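Local atomic coordinates of putative O-GlcNAcase nagJ (Clostridium perfringens, PDB entry 6PV5), a protein that probably cleaves terminal N-acetylhexosamine residues from glycans, as a family 84 glycoside hydrolase, this chain holding its catalytic barrel with the flanking N-terminal and helical domains. Residues V383-K389 / D424-E430; L401-Y405 / L417-L423; I563-A567 / L596-L600; S571-L575 / F615-H620. All coordinates share one frame; numbering follows the deposited sequence. Where two conformers were deposited one is given.

Contact 1. Residues V383-K389 / D424-E430; sequences VSLEDAK and DRNLDEE. With EDO (1,2-ethanediol), chain D.
Leu385 and Asp424 meet where helix 385-395 begins. The carboxylate of Asp424 lies beside the first turn, and its OD2 accepts from Leu385 N at 3.0 Å, the N-H arriving from above the carboxylate plane. Its other oxygen, OD1, turns back on its own chain and takes Asn426 N through the anti lone pair, an Asx turn that fixes the carboxylate between the two segments. Next to it, Asp424 N donates to Val383 O at 2.9 Å. The Leu385 side chain, with CG anti to its backbone N (chi1 -175°), reaches across the loop: CD1 rests 3.3 Å from Asn426 O and also touches Glu430 CG, while CD2 lies against Glu429 OE1, the leucine crossing both glutamates at about a right angle. Deeper in, the Val383 and Leu427 side chains also cross, CG1 of Val383 4.0 Å from CD1 of Leu427. At the outer end Lys389 NZ makes a long salt bridge of 3.7 Å to Glu430 OE2, whereas Glu430 OE1 is hydrogen-bonded to Ser392 OG and to O2 of an ethanediol. Ser384 OG accepts from Asp387 N and Asp387 OD2 from Ser384 N, a capping box; this capped start rests on the loop leading into the last strand of a TIM-type (beta/alpha)8 barrel.

Contact 2. Residues L401-Y405 / L417-L423; sequences LWWNY and LGPIYDL
A methyl bump, Leu423 CD2, sits on one face of the Trp403 indole as a CH-pi contact, 3.7 Å from the centroid of the six-membered ring and only 6° off its normal. The other methyl of the same leucine, CD1, meets Leu401 CD2 tip to tip at 4.0 Å, so that the forked end of Leu423 fits the hollow between the indole and Leu401. Ile420 fills a second hollow. Its CD1 reaches the edge of the indole at Trp403 CD1, 3.9 Å away, and also lies at the edge of the Tyr405 ring. Tyr405 is swung away from its own backbone N (chi1 -176°), which carries the ring out to Gly418, where its OH accepts a weak bond from Gly418 N at 3.1 Å; Gly418, without a side chain, brings its CA to 3.4 Å from Tyr405 OH. Phe434 of the neighbouring strand 431-436 backs Leu401, Ile420 and Leu423. One water accepts from both Trp403 NE1 and Tyr421 N, another bridges Pro419 O and, weakly, Tyr405 OH, whose stronger partner is Thr491. The chemistry implies a mostly apolar join between these segments, bridged by two waters, with the loop backbone also hydrogen-bonded to Ser448 and Thr451 of helix 446-457.

Contact 3. Residues I563-A567 / L596-L600; sequences IYGNA and LLRNL
Leu600 fills the tight half of this helix pair, wedged between Ile563, Tyr564 and Ala567. Its CD2 methyl lies over the centre of the Tyr564 ring, a CH-pi contact 3.7 Å from the centroid, and it also presses on Ile563 CG2 at 3.4 Å, closer than usual van der Waals distance. The sister methyl CD1 reaches Tyr564 CD1 at 3.7 Å and Ala567 CB at 3.9 Å, so both branches are engaged. In the tyrosine CG lies opposite the carbonyl carbon (chi1 -87°), and chi2 of -63° turns the ring face to Leu600, while its OH is hydrogen-bonded to Asp613. Helices 548-579 and 583-601 are successive members of an antiparallel helical bundle, the post-catalytic region of the chain; their axes approach to 9.5 Å at an angle of 159°. The small Ala567 admits the other helix closely, its CB meeting Leu596 CB at 4.1 Å. Toward solvent the fit relaxes. Leu596 sends CD1 alongside the Asn566 backbone, 3.7 Å from Asn566 O, and Ile563 CD1 merely grazes Asn599 CB at 4.1 Å, the two side chains crossing at about a right angle. Asn599 itself lies exposed on this outer flank, where aliphatic carbon gives way to amide.

Contact 4. Residues S571-L575 / F615-H620; sequences SIEIL and FIRKVH
Ser571 opens the contact by projecting into the neighbouring helix, where its CB meets Val619 CG2 at 3.8 Å and Phe615 CE2 at 3.9 Å. Its OG lies 3.6 Å from Ile616 CG2 among aliphatic groups, yet this hydroxyl has a partner one turn back in its own helix, the carbonyl of Ala567. The side chain takes chi1 -59°, with OG beside the backbone N, which suits that return bond. Ile572 points away from the contact. One step past Glu573, Ile574 swings back to the interface: its CG2 touches Val619 CG1 at 3.7 Å, the side chains crossing at a slant, and its CD1 comes close to the imidazole of His620. His620, the last residue modelled, is poorly ordered, so that contact carries little weight, though its ND1 donates to Ile616 O at 2.8 Å, with the carbonyl oxygen in the ring plane. Leu575 closes the walk with CD1 4.0 Å from Phe615 CZ and in looser touch with Val619 CG2; Trp514 of helix 501-515 also borders this leucine. The two short helical segments run roughly parallel, 33° apart with axes 10.0 Å from each other, so helix 612-619 lies along helix 548-579 in the helical bundle. Such a seam depends on apolar burial: a serine is set among valine, isoleucine, leucine and phenylalanine, and Ser571 OG and His620 ND1 each turn to a carbonyl four residues back in the chain.

Contacts 1 and 2 belong to the catalytic barrel and touch each other, Val383 and Leu427 of the first packing on Trp403 and Leu401 of the second. Contact 2 is the buried one; contact 1 runs outward to charged groups at the exposed surface. Contacts 3 and 4 form a separate pair in the helical region, well away from the barrel contacts: the centres of contacts 2 and 3 are about 30 Å apart. They share helix 548-579 and meet where Ile616 packs on Tyr564 and Ala567; contact 4 is the more buried. The chemistry follows the architecture: loops of the barrel use backbone bonds, a carboxylate and waters, whereas the helix pairs join through apolar side chains.

Contact 1. Residues V383-K389 / D424-E430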
loop_
_atom_site.group_PDB
_atom_site.type_symbol
_atom_site.label_atom_id
_atom_site.label_comp_id
_atom_site.label_asym_id
_atom_site.label_seq_id
_atom_site.Cartn_x
_atom_site.Cartn_y
_atom_site.Cartn_z
ATOM N N VAL A 383 -7.118 11.571 6.802
ATOM C CA VAL A 383 -7.351 12.666 5.873
ATOM C C VAL A 383 -8.842 12.648 5.556
ATOM O O VAL A 383 -9.385 11.626 5.121
ATOM C CB VAL A 383 -6.531 12.557 4.562
ATOM C CG1 VAL A 383 -6.867 13.713 3.621
ATOM C CG2 VAL A 383 -5.011 12.503 4.783
ATOM N N SER A 384 -9.500 13.767 5.846
ATOM C CA SER A 384 -10.932 13.872 5.632
ATOM C C SER A 384 -11.205 14.496 4.259
ATOM O O SER A 384 -10.336 15.156 3.683
ATOM C CB SER A 384 -11.518 14.721 6.703
ATOM O OG SER A 384 -11.119 16.063 6.470
ATOM N N LEU A 385 -12.440 14.332 3.766
ATOM C CA LEU A 385 -12.838 14.982 2.518
ATOM C C LEU A 385 -12.598 16.481 2.600
ATOM O O LEU A 385 -12.099 17.069 1.646
ATOM C CB LEU A 385 -14.309 14.697 2.182
ATOM C CG LEU A 385 -14.808 15.228 0.832
ATOM C CD1 LEU A 385 -13.940 14.735 -0.316
ATOM C CD2 LEU A 385 -16.246 14.786 0.590
ATOM N N GLU A 386 -12.917 17.089 3.748
ATOM C CA GLU A 386 -12.782 18.533 3.873
ATOM C C GLU A 386 -11.310 18.946 3.837
ATOM O O GLU A 386 -11.004 19.967 3.245
ATOM C CB GLU A 386 -13.488 19.063 5.135
ATOM N N ASP A 387 -10.399 18.198 4.499
ATOM C CA ASP A 387 -8.960 18.453 4.355
ATOM C C ASP A 387 -8.541 18.515 2.878
ATOM O O ASP A 387 -7.760 19.375 2.483
ATOM C CB ASP A 387 -8.097 17.327 4.943
ATOM C CG ASP A 387 -8.215 17.117 6.446
ATOM O OD1 ASP A 387 -8.502 18.102 7.150
ATOM O OD2 ASP A 387 -7.998 15.960 6.907
ATOM N N ALA A 388 -9.007 17.557 2.071
ATOM C CA ALA A 388 -8.585 17.441 0.682
ATOM C C ALA A 388 -9.212 18.557 -0.156
ATOM O O ALA A 388 -8.556 19.131 -1.028
ATOM C CB ALA A 388 -9.002 16.100 0.156
ATOM N N LYS A 389 -10.488 18.860 0.143
ATOM C CA LYS A 389 -11.220 19.929 -0.517
ATOM C C LYS A 389 -10.470 21.249 -0.376
ATOM O O LYS A 389 -10.317 21.983 -1.341
ATOM C CB LYS A 389 -12.643 20.021 0.046
ATOM C CG LYS A 389 -13.540 21.063 -0.611
ATOM C CD LYS A 389 -14.416 20.494 -1.703
ATOM C CE LYS A 389 -15.546 21.430 -2.088
ATOM N NZ LYS A 389 -16.151 21.040 -3.383
ATOM N N ASP A 424 -10.734 9.171 4.259
ATOM C CA ASP A 424 -12.142 9.374 3.948
ATOM C C ASP A 424 -12.582 8.423 2.832
ATOM O O ASP A 424 -11.914 8.285 1.810
ATOM C CB ASP A 424 -12.397 10.847 3.611
ATOM C CG ASP A 424 -13.858 11.244 3.734
ATOM O OD1 ASP A 424 -14.665 10.735 2.944
ATOM O OD2 ASP A 424 -14.164 12.059 4.611
ATOM N N ARG A 425 -13.710 7.752 3.065
ATOM C CA ARG A 425 -14.362 6.863 2.111
ATOM C C ARG A 425 -14.632 7.563 0.774
ATOM O O ARG A 425 -14.626 6.909 -0.263
ATOM C CB ARG A 425 -15.664 6.346 2.726
ATOM C CG ARG A 425 -16.503 5.461 1.818
ATOM C CD ARG A 425 -17.738 4.894 2.511
ATOM N NE ARG A 425 -17.509 4.535 3.910
ATOM C CZ ARG A 425 -16.954 3.404 4.352
ATOM N NH1 ARG A 425 -16.556 2.463 3.509
ATOM N NH2 ARG A 425 -16.816 3.214 5.650
ATOM N N ASN A 426 -14.817 8.890 0.788
ATOM C CA ASN A 426 -15.160 9.620 -0.426
ATOM C C ASN A 426 -14.065 10.616 -0.805
ATOM O O ASN A 426 -14.355 11.637 -1.434
ATOM C CB ASN A 426 -16.500 10.355 -0.277
ATOM C CG ASN A 426 -17.643 9.386 -0.076
ATOM O OD1 ASN A 426 -18.290 9.396 0.967
ATOM N ND2 ASN A 426 -17.848 8.501 -1.038
ATOM N N LEU A 427 -12.816 10.309 -0.423
ATOM C CA LEU A 427 -11.642 11.093 -0.786
ATOM C C LEU A 427 -11.533 11.238 -2.298
ATOM O O LEU A 427 -10.980 12.233 -2.776
ATOM C CB LEU A 427 -10.390 10.378 -0.278
ATOM C CG LEU A 427 -9.273 11.283 0.218
ATOM C CD1 LEU A 427 -9.730 12.033 1.452
ATOM C CD2 LEU A 427 -8.020 10.471 0.523
ATOM N N ASP A 428 -12.004 10.211 -3.024
ATOM C CA ASP A 428 -11.921 10.154 -4.477
ATOM C C ASP A 428 -12.620 11.353 -5.141
ATOM O O ASP A 428 -12.318 11.684 -6.287
ATOM C CB ASP A 428 -12.346 8.788 -5.024
ATOM C CG ASP A 428 -13.793 8.415 -4.746
ATOM O OD1 ASP A 428 -14.410 9.034 -3.865
ATOM O OD2 ASP A 428 -14.294 7.496 -5.410
ATOM N N GLU A 429 -13.509 12.040 -4.413
ATOM C CA GLU A 429 -14.171 13.226 -4.951
ATOM C C GLU A 429 -13.167 14.350 -5.194
ATOM O O GLU A 429 -13.387 15.175 -6.073
ATOM C CB GLU A 429 -15.250 13.724 -3.989
ATOM C CG GLU A 429 -16.420 12.771 -3.854
ATOM C CD GLU A 429 -17.568 13.303 -3.000
ATOM O OE1 GLU A 429 -17.610 14.530 -2.759
ATOM O OE2 GLU A 429 -18.432 12.490 -2.564
ATOM N N GLU A 430 -12.077 14.395 -4.407
ATOM C CA GLU A 430 -11.133 15.506 -4.479
ATOM C C GLU A 430 -9.715 15.030 -4.812
ATOM O O GLU A 430 -8.793 15.837 -4.975
ATOM C CB GLU A 430 -11.143 16.298 -3.165
ATOM C CG GLU A 430 -12.459 17.000 -2.860
ATOM C CD GLU A 430 -12.980 17.946 -3.941
ATOM O OE1 GLU A 430 -12.154 18.619 -4.602
ATOM O OE2 GLU A 430 -14.219 17.998 -4.134
HETATM C C1 EDO D . -11.232 20.846 -8.536
HETATM O O1 EDO D . -11.628 21.856 -7.616
HETATM C C2 EDO D . -11.053 19.491 -7.950
HETATM O O2 EDO D . -12.240 18.868 -7.465
#

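Contact 2. Residues L401-Y405 / L417-L423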
loop_
_atom_site.group_PDB
_atom_site.type_symbol
_atom_site.label_atom_id
_atom_site.label_comp_id
_atom_site.label_asym_id
_atom_site.label_seq_id
_atom_site.Cartn_x
_atom_site.Cartn_y
_atom_site.Cartn_z
ATOM N N LEU A 401 -2.637 11.889 -3.057
ATOM C CA LEU A 401 -2.269 11.786 -1.653
ATOM C C LEU A 401 -1.026 10.900 -1.486
ATOM O O LEU A 401 -1.055 9.721 -1.819
ATOM C CB LEU A 401 -3.465 11.257 -0.857
ATOM C CG LEU A 401 -3.194 10.985 0.632
ATOM C CD1 LEU A 401 -2.781 12.252 1.403
ATOM C CD2 LEU A 401 -4.402 10.321 1.288
ATOM N N TRP A 402 0.071 11.497 -1.018
ATOM C CA TRP A 402 1.250 10.765 -0.619
ATOM C C TRP A 402 1.045 10.345 0.841
ATOM O O TRP A 402 1.037 11.173 1.749
ATOM C CB TRP A 402 2.464 11.671 -0.804
ATOM C CG TRP A 402 3.757 11.125 -0.281
ATOM C CD1 TRP A 402 4.010 10.662 0.980
ATOM C CD2 TRP A 402 5.005 11.045 -0.993
ATOM N NE1 TRP A 402 5.321 10.287 1.098
ATOM C CE2 TRP A 402 5.960 10.513 -0.091
ATOM C CE3 TRP A 402 5.405 11.364 -2.299
ATOM C CZ2 TRP A 402 7.291 10.292 -0.453
ATOM C CZ3 TRP A 402 6.728 11.166 -2.643
ATOM C CH2 TRP A 402 7.653 10.643 -1.734
ATOM N N TRP A 403 0.776 9.059 1.043
ATOM C CA TRP A 403 0.349 8.612 2.359
ATOM C C TRP A 403 1.516 7.993 3.122
ATOM O O TRP A 403 2.025 6.940 2.729
ATOM C CB TRP A 403 -0.833 7.657 2.236
ATOM C CG TRP A 403 -1.382 7.319 3.580
ATOM C CD1 TRP A 403 -1.498 6.074 4.127
ATOM C CD2 TRP A 403 -1.829 8.251 4.578
ATOM N NE1 TRP A 403 -2.025 6.170 5.384
ATOM C CE2 TRP A 403 -2.211 7.491 5.699
ATOM C CE3 TRP A 403 -1.922 9.649 4.636
ATOM C CZ2 TRP A 403 -2.687 8.078 6.871
ATOM C CZ3 TRP A 403 -2.412 10.230 5.786
ATOM C CH2 TRP A 403 -2.769 9.451 6.889
ATOM N N ASN A 404 1.907 8.656 4.211
ATOM C CA ASN A 404 3.098 8.288 4.968
ATOM C C ASN A 404 2.785 7.188 5.994
ATOM O O ASN A 404 2.911 7.375 7.207
ATOM C CB ASN A 404 3.735 9.514 5.628
ATOM C CG ASN A 404 4.691 10.223 4.690
ATOM O OD1 ASN A 404 5.431 9.571 3.957
ATOM N ND2 ASN A 404 4.658 11.545 4.674
ATOM N N TYR A 405 2.411 6.021 5.487
ATOM C CA TYR A 405 2.233 4.811 6.277
ATOM C C TYR A 405 2.170 3.664 5.272
ATOM O O TYR A 405 1.516 3.814 4.232
ATOM C CB TYR A 405 0.918 4.932 7.055
ATOM C CG TYR A 405 0.624 3.796 7.990
ATOM C CD1 TYR A 405 0.958 3.887 9.337
ATOM C CD2 TYR A 405 0.063 2.620 7.531
ATOM C CE1 TYR A 405 0.699 2.845 10.215
ATOM C CE2 TYR A 405 -0.210 1.575 8.397
ATOM C CZ TYR A 405 0.110 1.685 9.744
ATOM O OH TYR A 405 -0.133 0.645 10.601
ATOM N N LEU A 417 2.192 -2.569 10.955
ATOM C CA LEU A 417 1.631 -3.777 10.372
ATOM C C LEU A 417 0.113 -3.651 10.283
ATOM O O LEU A 417 -0.568 -4.663 10.139
ATOM C CB LEU A 417 2.019 -4.992 11.240
ATOM C CG LEU A 417 3.526 -5.271 11.360
ATOM C CD1 LEU A 417 3.780 -6.412 12.354
ATOM C CD2 LEU A 417 4.100 -5.636 9.990
ATOM N N GLY A 418 -0.415 -2.423 10.354
ATOM C CA GLY A 418 -1.861 -2.241 10.320
ATOM C C GLY A 418 -2.443 -1.856 8.955
ATOM O O GLY A 418 -1.720 -1.599 7.988
ATOM N N PRO A 419 -3.791 -1.752 8.846
ATOM C CA PRO A 419 -4.430 -1.309 7.606
ATOM C C PRO A 419 -4.323 0.205 7.447
ATOM O O PRO A 419 -4.204 0.946 8.430
ATOM C CB PRO A 419 -5.897 -1.725 7.810
ATOM C CG PRO A 419 -6.088 -1.580 9.309
ATOM C CD PRO A 419 -4.771 -2.056 9.908
ATOM N N ILE A 420 -4.338 0.652 6.186
ATOM C CA ILE A 420 -4.610 2.049 5.858
ATOM C C ILE A 420 -5.855 2.477 6.632
ATOM O O ILE A 420 -6.881 1.824 6.584
ATOM C CB ILE A 420 -4.831 2.180 4.338
ATOM C CG1 ILE A 420 -3.626 1.675 3.531
ATOM C CG2 ILE A 420 -5.229 3.604 3.967
ATOM C CD1 ILE A 420 -2.274 2.237 3.940
ATOM N N TYR A 421 -5.773 3.573 7.367
ATOM C CA TYR A 421 -6.786 3.813 8.383
ATOM C C TYR A 421 -7.157 5.291 8.388
ATOM O O TYR A 421 -6.267 6.132 8.249
ATOM C CB TYR A 421 -6.214 3.409 9.752
ATOM C CG TYR A 421 -7.230 3.254 10.856
ATOM C CD1 TYR A 421 -8.015 2.115 10.964
ATOM C CD2 TYR A 421 -7.400 4.252 11.804
ATOM C CE1 TYR A 421 -8.939 1.959 11.995
ATOM C CE2 TYR A 421 -8.324 4.127 12.830
ATOM C CZ TYR A 421 -9.091 2.979 12.917
ATOM O OH TYR A 421 -9.986 2.868 13.933
ATOM N N ASP A 422 -8.462 5.591 8.545
ATOM C CA ASP A 422 -8.967 6.951 8.741
ATOM C C ASP A 422 -8.786 7.772 7.462
ATOM O O ASP A 422 -8.632 8.981 7.521
ATOM C CB ASP A 422 -8.231 7.704 9.856
ATOM C CG ASP A 422 -8.692 7.435 11.284
ATOM O OD1 ASP A 422 -9.847 6.967 11.451
ATOM O OD2 ASP A 422 -7.882 7.720 12.230
ATOM N N LEU A 423 -8.767 7.126 6.299
ATOM C CA LEU A 423 -8.820 7.898 5.064
ATOM C C LEU A 423 -10.273 7.968 4.591
ATOM O O LEU A 423 -10.974 6.966 4.565
ATOM C CB LEU A 423 -7.934 7.254 4.000
ATOM C CG LEU A 423 -6.422 7.248 4.262
ATOM C CD1 LEU A 423 -5.698 6.894 2.970
ATOM C CD2 LEU A 423 -5.913 8.579 4.816
HETATM O O HOH W 1 -2.782 4.395 7.836
HETATM O O HOH W 2 -2.973 1.080 10.672
#

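Contact 3. Residues I563-A567 / L596-L600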
loop_
_atom_site.group_PDB
_atom_site.type_symbol
_atom_site.label_atom_id
_atom_site.label_comp_id
_atom_site.label_asym_id
_atom_site.label_seq_id
_atom_site.Cartn_x
_atom_site.Cartn_y
_atom_site.Cartn_z
ATOM N N ILE A 563 8.093 -11.969 25.832
ATOM C CA ILE A 563 8.420 -11.437 27.152
ATOM C C ILE A 563 7.294 -10.540 27.685
ATOM O O ILE A 563 6.995 -10.595 28.884
ATOM C CB ILE A 563 9.767 -10.679 27.138
ATOM C CG1 ILE A 563 10.935 -11.529 26.623
ATOM C CG2 ILE A 563 10.077 -10.066 28.506
ATOM C CD1 ILE A 563 12.255 -10.773 26.615
ATOM N N TYR A 564 6.709 -9.676 26.827
ATOM C CA TYR A 564 5.533 -8.910 27.215
ATOM C C TYR A 564 4.431 -9.852 27.713
ATOM O O TYR A 564 3.812 -9.579 28.732
ATOM C CB TYR A 564 4.971 -8.073 26.058
ATOM C CG TYR A 564 5.597 -6.716 25.920
ATOM C CD1 TYR A 564 5.469 -5.775 26.934
ATOM C CD2 TYR A 564 6.295 -6.366 24.774
ATOM C CE1 TYR A 564 6.046 -4.524 26.824
ATOM C CE2 TYR A 564 6.888 -5.119 24.656
ATOM C CZ TYR A 564 6.753 -4.198 25.675
ATOM O OH TYR A 564 7.283 -2.946 25.569
ATOM N N GLY A 565 4.189 -10.955 26.997
ATOM C CA GLY A 565 3.192 -11.925 27.437
ATOM C C GLY A 565 3.427 -12.364 28.887
ATOM O O GLY A 565 2.534 -12.287 29.742
ATOM N N ASN A 566 4.670 -12.783 29.154
ATOM C CA ASN A 566 5.100 -13.252 30.464
ATOM C C ASN A 566 5.017 -12.135 31.498
ATOM O O ASN A 566 4.586 -12.374 32.629
ATOM C CB ASN A 566 6.500 -13.865 30.390
ATOM C CG ASN A 566 6.435 -15.250 29.792
ATOM O OD1 ASN A 566 5.524 -16.012 30.113
ATOM N ND2 ASN A 566 7.363 -15.580 28.914
ATOM N N ALA A 567 5.402 -10.912 31.101
ATOM C CA ALA A 567 5.356 -9.798 32.034
ATOM C C ALA A 567 3.900 -9.498 32.382
ATOM O O ALA A 567 3.584 -9.155 33.528
ATOM C CB ALA A 567 6.065 -8.601 31.453
ATOM N N LEU A 596 11.427 -9.227 34.637
ATOM C CA LEU A 596 10.838 -9.268 33.300
ATOM C C LEU A 596 10.854 -7.887 32.649
ATOM O O LEU A 596 11.155 -7.778 31.469
ATOM C CB LEU A 596 9.428 -9.866 33.366
ATOM C CG LEU A 596 9.413 -11.355 33.701
ATOM C CD1 LEU A 596 7.998 -11.852 33.927
ATOM C CD2 LEU A 596 10.097 -12.169 32.612
ATOM N N LEU A 597 10.536 -6.842 33.418
ATOM C CA LEU A 597 10.621 -5.481 32.914
ATOM C C LEU A 597 12.024 -5.183 32.397
ATOM O O LEU A 597 12.171 -4.596 31.321
ATOM C CB LEU A 597 10.207 -4.470 33.988
ATOM C CG LEU A 597 8.823 -3.854 33.794
ATOM C CD1 LEU A 597 8.609 -2.702 34.766
ATOM C CD2 LEU A 597 8.628 -3.382 32.358
ATOM N N ARG A 598 13.043 -5.611 33.159
ATOM C CA ARG A 598 14.432 -5.429 32.754
ATOM C C ARG A 598 14.708 -6.157 31.442
ATOM O O ARG A 598 15.342 -5.584 30.565
ATOM C CB ARG A 598 15.422 -5.867 33.836
ATOM C CG ARG A 598 15.476 -4.908 35.014
ATOM C CD ARG A 598 16.586 -5.054 36.047
ATOM N NE ARG A 598 16.186 -4.224 37.179
ATOM C CZ ARG A 598 16.147 -2.889 37.185
ATOM N NH1 ARG A 598 16.520 -2.195 36.120
ATOM N NH2 ARG A 598 15.743 -2.251 38.271
ATOM N N ASN A 599 14.252 -7.404 31.309
ATOM C CA ASN A 599 14.433 -8.133 30.059
ATOM C C ASN A 599 13.840 -7.367 28.864
ATOM O O ASN A 599 14.425 -7.376 27.788
ATOM C CB ASN A 599 13.855 -9.547 30.144
ATOM C CG ASN A 599 14.472 -10.373 31.257
ATOM O OD1 ASN A 599 15.456 -9.957 31.870
ATOM N ND2 ASN A 599 13.917 -11.548 31.516
ATOM N N LEU A 600 12.672 -6.726 29.042
ATOM C CA LEU A 600 11.962 -5.988 27.994
ATOM C C LEU A 600 12.762 -4.756 27.585
ATOM O O LEU A 600 12.943 -4.494 26.405
ATOM C CB LEU A 600 10.588 -5.529 28.510
ATOM C CG LEU A 600 9.544 -6.634 28.565
ATOM C CD1 LEU A 600 8.298 -6.207 29.337
ATOM C CD2 LEU A 600 9.210 -7.103 27.159
#

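Contact 4. Residues S571-L575 / F615-H620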
loop_
_atom_site.group_PDB
_atom_site.type_symbol
_atom_site.label_atom_id
_atom_site.label_comp_id
_atom_site.label_asym_id
_atom_site.label_seq_id
_atom_site.Cartn_x
_atom_site.Cartn_y
_atom_site.Cartn_z
ATOM N N SER A 571 2.096 -9.528 35.974
ATOM C CA SER A 571 1.400 -8.359 36.487
ATOM C C SER A 571 0.032 -8.750 37.050
ATOM O O SER A 571 -0.387 -8.198 38.072
ATOM C CB SER A 571 1.284 -7.264 35.453
ATOM O OG SER A 571 2.576 -6.866 35.025
ATOM N N ILE A 572 -0.663 -9.679 36.386
ATOM C CA ILE A 572 -1.949 -10.137 36.889
ATOM C C ILE A 572 -1.725 -10.789 38.253
ATOM O O ILE A 572 -2.441 -10.491 39.211
ATOM C CB ILE A 572 -2.659 -11.074 35.886
ATOM C CG1 ILE A 572 -3.243 -10.296 34.707
ATOM C CG2 ILE A 572 -3.728 -11.912 36.577
ATOM C CD1 ILE A 572 -3.699 -11.184 33.578
ATOM N N GLU A 573 -0.699 -11.642 38.342
ATOM C CA GLU A 573 -0.418 -12.335 39.592
ATOM C C GLU A 573 -0.193 -11.329 40.717
ATOM O O GLU A 573 -0.718 -11.528 41.809
ATOM C CB GLU A 573 0.802 -13.242 39.465
ATOM C CG GLU A 573 0.504 -14.538 38.743
ATOM C CD GLU A 573 1.762 -15.374 38.552
ATOM O OE1 GLU A 573 2.860 -14.932 38.983
ATOM O OE2 GLU A 573 1.648 -16.466 37.974
ATOM N N ILE A 574 0.556 -10.250 40.429
ATOM C CA ILE A 574 0.873 -9.210 41.405
ATOM C C ILE A 574 -0.427 -8.574 41.886
ATOM O O ILE A 574 -0.607 -8.391 43.093
ATOM C CB ILE A 574 1.851 -8.149 40.849
ATOM C CG1 ILE A 574 3.254 -8.715 40.603
ATOM C CG2 ILE A 574 1.897 -6.906 41.738
ATOM C CD1 ILE A 574 4.155 -7.814 39.759
ATOM N N LEU A 575 -1.320 -8.238 40.941
ATOM C CA LEU A 575 -2.630 -7.696 41.283
ATOM C C LEU A 575 -3.409 -8.680 42.170
ATOM O O LEU A 575 -4.063 -8.278 43.132
ATOM C CB LEU A 575 -3.415 -7.340 40.012
ATOM C CG LEU A 575 -2.925 -6.098 39.250
ATOM C CD1 LEU A 575 -3.706 -5.855 37.961
ATOM C CD2 LEU A 575 -2.968 -4.846 40.124
ATOM N N PHE A 615 0.790 -0.668 31.168
ATOM C CA PHE A 615 0.065 -1.500 32.111
ATOM C C PHE A 615 1.057 -2.201 33.053
ATOM O O PHE A 615 0.962 -2.080 34.268
ATOM C CB PHE A 615 -0.816 -2.540 31.414
ATOM C CG PHE A 615 -1.439 -3.525 32.382
ATOM C CD1 PHE A 615 -2.412 -3.111 33.286
ATOM C CD2 PHE A 615 -1.022 -4.852 32.425
ATOM C CE1 PHE A 615 -2.988 -4.010 34.179
ATOM C CE2 PHE A 615 -1.596 -5.749 33.325
ATOM C CZ PHE A 615 -2.561 -5.318 34.210
ATOM N N ILE A 616 2.018 -2.922 32.493
ATOM C CA ILE A 616 3.000 -3.612 33.306
ATOM C C ILE A 616 3.769 -2.624 34.185
ATOM O O ILE A 616 4.006 -2.913 35.349
ATOM C CB ILE A 616 3.919 -4.455 32.417
ATOM C CG1 ILE A 616 3.095 -5.540 31.723
ATOM C CG2 ILE A 616 5.059 -5.049 33.245
ATOM C CD1 ILE A 616 3.674 -5.945 30.375
ATOM N N ARG A 617 4.115 -1.444 33.655
ATOM C CA ARG A 617 4.858 -0.485 34.454
ATOM C C ARG A 617 3.988 0.110 35.559
ATOM O O ARG A 617 4.517 0.458 36.602
ATOM C CB ARG A 617 5.484 0.635 33.611
ATOM C CG ARG A 617 6.648 0.162 32.750
ATOM C CD ARG A 617 7.220 1.245 31.846
ATOM N NE ARG A 617 7.738 0.585 30.656
ATOM C CZ ARG A 617 8.935 0.008 30.573
ATOM N NH1 ARG A 617 9.765 0.061 31.601
ATOM N NH2 ARG A 617 9.313 -0.579 29.449
ATOM N N LYS A 618 2.681 0.270 35.327
ATOM C CA LYS A 618 1.812 0.825 36.353
ATOM C C LYS A 618 1.677 -0.155 37.519
ATOM O O LYS A 618 1.627 0.256 38.665
ATOM C CB LYS A 618 0.411 1.128 35.819
ATOM C CG LYS A 618 -0.457 1.994 36.725
ATOM C CD LYS A 618 -1.690 2.553 36.044
ATOM C CE LYS A 618 -2.760 2.928 37.050
ATOM N NZ LYS A 618 -3.928 3.603 36.428
ATOM N N VAL A 619 1.608 -1.451 37.216
ATOM C CA VAL A 619 1.485 -2.481 38.236
ATOM C C VAL A 619 2.689 -2.425 39.186
ATOM O O VAL A 619 2.526 -2.564 40.388
ATOM C CB VAL A 619 1.297 -3.869 37.599
ATOM C CG1 VAL A 619 1.521 -5.001 38.592
ATOM C CG2 VAL A 619 -0.058 -3.987 36.911
ATOM N N HIS A 620 3.894 -2.203 38.657
ATOM C CA HIS A 620 5.036 -1.884 39.505
ATOM C C HIS A 620 5.076 -0.370 39.754
ATOM O O HIS A 620 5.477 0.011 40.864
ATOM C CB HIS A 620 6.338 -2.380 38.862
ATOM C CG HIS A 620 6.254 -3.797 38.406
ATOM N ND1 HIS A 620 5.531 -4.168 37.283
ATOM C CD2 HIS A 620 6.779 -4.934 38.917
ATOM C CE1 HIS A 620 5.617 -5.473 37.109
ATOM N NE2 HIS A 620 6.388 -5.965 38.102
#